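Local coordinates for putative cytoplasmic protein (Salmonella typhimurium LT2, PDB 2Q02), which is of unknown function but binds zinc in a xylose isomerase-like TIM barrel and may act as an isomerase, at residues 137-142 against 168-173. Numbering follows the deposited sequence.
Sequences LVEPLG and LLDTFH. With ZN (zinc ion), chain E.
E139 and D170 reach one zinc ion from neighbouring strand ends, each through a single carboxylate oxygen. E139 OE2 lies 2.1 Å from the zinc. The CG of E139 stands anti to the backbone N (chi1 177°) and the chain runs on extended, which carries the carboxylate from the strand end to the metal; the shorter D170 starts nearer. The two carboxylate planes are 31° apart, and E139 OE2 comes within 2.7 Å of D170 OD2, a closeness of two acidic oxygens that the shared cation makes tolerable. H197 and E245 complete the protein's share of the site, while R215 hydrogen-bonds D170 OD2 and probably offsets some of its charge. The other oxygen, D170 OD1, accepts a weak bond from F172 N and so N-caps helix 171-176. L168 crosses the E139 chain obliquely, its CD1 3.7 Å from E139 OE1, and both side chains touch V103 of strand 101-104.

Farther along, the H173 ring is held between two apolar groups: L141 CD2 packs over one face as a CH-pi contact, 3.9 Å from the centroid, and F172 CD1 lies over the opposite face. G142 N donates to H173 ND1 at 3.1 Å from a position tilted 33° out of the ring plane, so NE2 probably carries the ring's proton; it hydrogen-bonds an unidentified bound molecule, probably from the crystallisation liquor. Between the parted strand ends, a water donates to P140 O and L168 O and accepts from D170 N; P140 has no N-H to continue the sheet pairing, whose last bond here is L168 N to V138 O (2.8 Å). Metal ligands at the C-terminal ends of adjacent parallel strands, joined by a beta-alpha-beta unit, are typical of TIM barrels, here the xylose isomerase-like family.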
loop_
_atom_site.group_PDB
_atom_site.type_symbol
_atom_site.label_atom_id
_atom_site.label_comp_id
_atom_site.label_asym_id
_atom_site.label_seq_id
_atom_site.Cartn_x
_atom_site.Cartn_y
_atom_site.Cartn_z
ATOM N N LEU A 137 -8.872 -1.331 2.393
ATOM C CA LEU A 137 -7.924 -2.173 1.694
ATOM C C LEU A 137 -7.182 -3.063 2.716
ATOM O O LEU A 137 -6.429 -2.562 3.577
ATOM C CB LEU A 137 -6.933 -1.306 0.899
ATOM C CG LEU A 137 -7.447 -0.626 -0.359
ATOM C CD1 LEU A 137 -6.380 0.276 -0.922
ATOM C CD2 LEU A 137 -7.891 -1.680 -1.383
ATOM N N VAL A 138 -7.426 -4.376 2.633
ATOM C CA VAL A 138 -6.757 -5.345 3.496
ATOM C C VAL A 138 -5.453 -5.765 2.854
ATOM O O VAL A 138 -5.451 -6.323 1.750
ATOM C CB VAL A 138 -7.626 -6.584 3.703
ATOM C CG1 VAL A 138 -6.862 -7.652 4.441
ATOM C CG2 VAL A 138 -8.935 -6.204 4.444
ATOM N N GLU A 139 -4.343 -5.485 3.527
ATOM C CA GLU A 139 -3.016 -5.831 3.002
ATOM C C GLU A 139 -2.411 -6.982 3.784
ATOM O O GLU A 139 -1.928 -6.776 4.898
ATOM C CB GLU A 139 -2.057 -4.658 3.120
ATOM C CG GLU A 139 -0.630 -4.974 2.664
ATOM C CD GLU A 139 0.189 -3.731 2.404
ATOM O OE1 GLU A 139 -0.147 -2.677 2.977
ATOM O OE2 GLU A 139 1.169 -3.811 1.632
ATOM N N PRO A 140 -2.435 -8.193 3.219
ATOM C CA PRO A 140 -1.670 -9.274 3.810
ATOM C C PRO A 140 -0.160 -8.967 3.880
ATOM O O PRO A 140 0.412 -8.351 2.960
ATOM C CB PRO A 140 -1.915 -10.461 2.865
ATOM C CG PRO A 140 -3.073 -10.122 2.035
ATOM C CD PRO A 140 -3.204 -8.622 2.036
ATOM N N LEU A 141 0.454 -9.389 4.992
ATOM C CA LEU A 141 1.886 -9.269 5.211
ATOM C C LEU A 141 2.494 -10.642 5.102
ATOM O O LEU A 141 2.033 -11.584 5.739
ATOM C CB LEU A 141 2.190 -8.715 6.596
ATOM C CG LEU A 141 1.457 -7.447 6.992
ATOM C CD1 LEU A 141 1.712 -7.148 8.434
ATOM C CD2 LEU A 141 1.859 -6.280 6.127
ATOM N N GLY A 142 3.544 -10.754 4.301
ATOM C CA GLY A 142 4.154 -12.056 3.998
ATOM C C GLY A 142 5.059 -12.650 5.069
ATOM O O GLY A 142 5.432 -13.816 4.979
ATOM N N LEU A 168 -5.119 -5.423 -0.890
ATOM C CA LEU A 168 -3.980 -4.654 -1.333
ATOM C C LEU A 168 -2.808 -5.634 -1.564
ATOM O O LEU A 168 -2.256 -6.223 -0.618
ATOM C CB LEU A 168 -3.629 -3.619 -0.268
ATOM C CG LEU A 168 -2.738 -2.482 -0.730
ATOM C CD1 LEU A 168 -2.551 -1.480 0.439
ATOM C CD2 LEU A 168 -1.382 -2.992 -1.304
ATOM N N LEU A 169 -2.463 -5.823 -2.832
ATOM C CA LEU A 169 -1.415 -6.744 -3.191
ATOM C C LEU A 169 -0.070 -5.994 -3.176
ATOM O O LEU A 169 0.173 -5.086 -3.965
ATOM C CB LEU A 169 -1.715 -7.357 -4.567
ATOM C CG LEU A 169 -1.028 -8.669 -4.955
ATOM C CD1 LEU A 169 -1.523 -9.050 -6.335
ATOM C CD2 LEU A 169 0.501 -8.590 -4.937
ATOM N N ASP A 170 0.800 -6.389 -2.274
ATOM C CA ASP A 170 2.117 -5.800 -2.170
ATOM C C ASP A 170 3.176 -6.820 -2.663
ATOM O O ASP A 170 3.281 -7.928 -2.121
ATOM C CB ASP A 170 2.305 -5.428 -0.716
ATOM C CG ASP A 170 3.534 -4.651 -0.478
ATOM O OD1 ASP A 170 4.601 -5.122 -0.907
ATOM O OD2 ASP A 170 3.424 -3.584 0.152
ATOM N N THR A 171 3.933 -6.471 -3.707
ATOM C CA THR A 171 4.830 -7.446 -4.354
ATOM C C THR A 171 5.888 -8.022 -3.399
ATOM O O THR A 171 6.293 -9.168 -3.553
ATOM C CB THR A 171 5.569 -6.864 -5.552
ATOM O OG1 THR A 171 6.296 -5.703 -5.132
ATOM C CG2 THR A 171 4.593 -6.519 -6.681
ATOM N N PHE A 172 6.327 -7.229 -2.429
ATOM C CA PHE A 172 7.233 -7.706 -1.396
ATOM C C PHE A 172 6.571 -8.771 -0.529
ATOM O O PHE A 172 7.178 -9.817 -0.216
ATOM C CB PHE A 172 7.683 -6.543 -0.515
ATOM C CG PHE A 172 8.436 -6.956 0.724
ATOM C CD1 PHE A 172 7.766 -7.208 1.912
ATOM C CD2 PHE A 172 9.830 -7.038 0.714
ATOM C CE1 PHE A 172 8.486 -7.561 3.076
ATOM C CE2 PHE A 172 10.550 -7.376 1.866
ATOM C CZ PHE A 172 9.881 -7.630 3.047
ATOM N N HIS A 173 5.340 -8.488 -0.119
ATOM C CA HIS A 173 4.626 -9.411 0.762
ATOM C C HIS A 173 4.233 -10.693 0.033
ATOM O O HIS A 173 4.274 -11.769 0.630
ATOM C CB HIS A 173 3.467 -8.725 1.494
ATOM C CG HIS A 173 3.936 -7.697 2.473
ATOM N ND1 HIS A 173 4.709 -8.019 3.573
ATOM C CD2 HIS A 173 3.790 -6.350 2.497
ATOM C CE1 HIS A 173 4.996 -6.914 4.244
ATOM N NE2 HIS A 173 4.444 -5.890 3.618
HETATM ZN ZN ZN E . 2.418 -2.194 1.080
HETATM O O HOH W 1 0.023 -7.727 0.206
#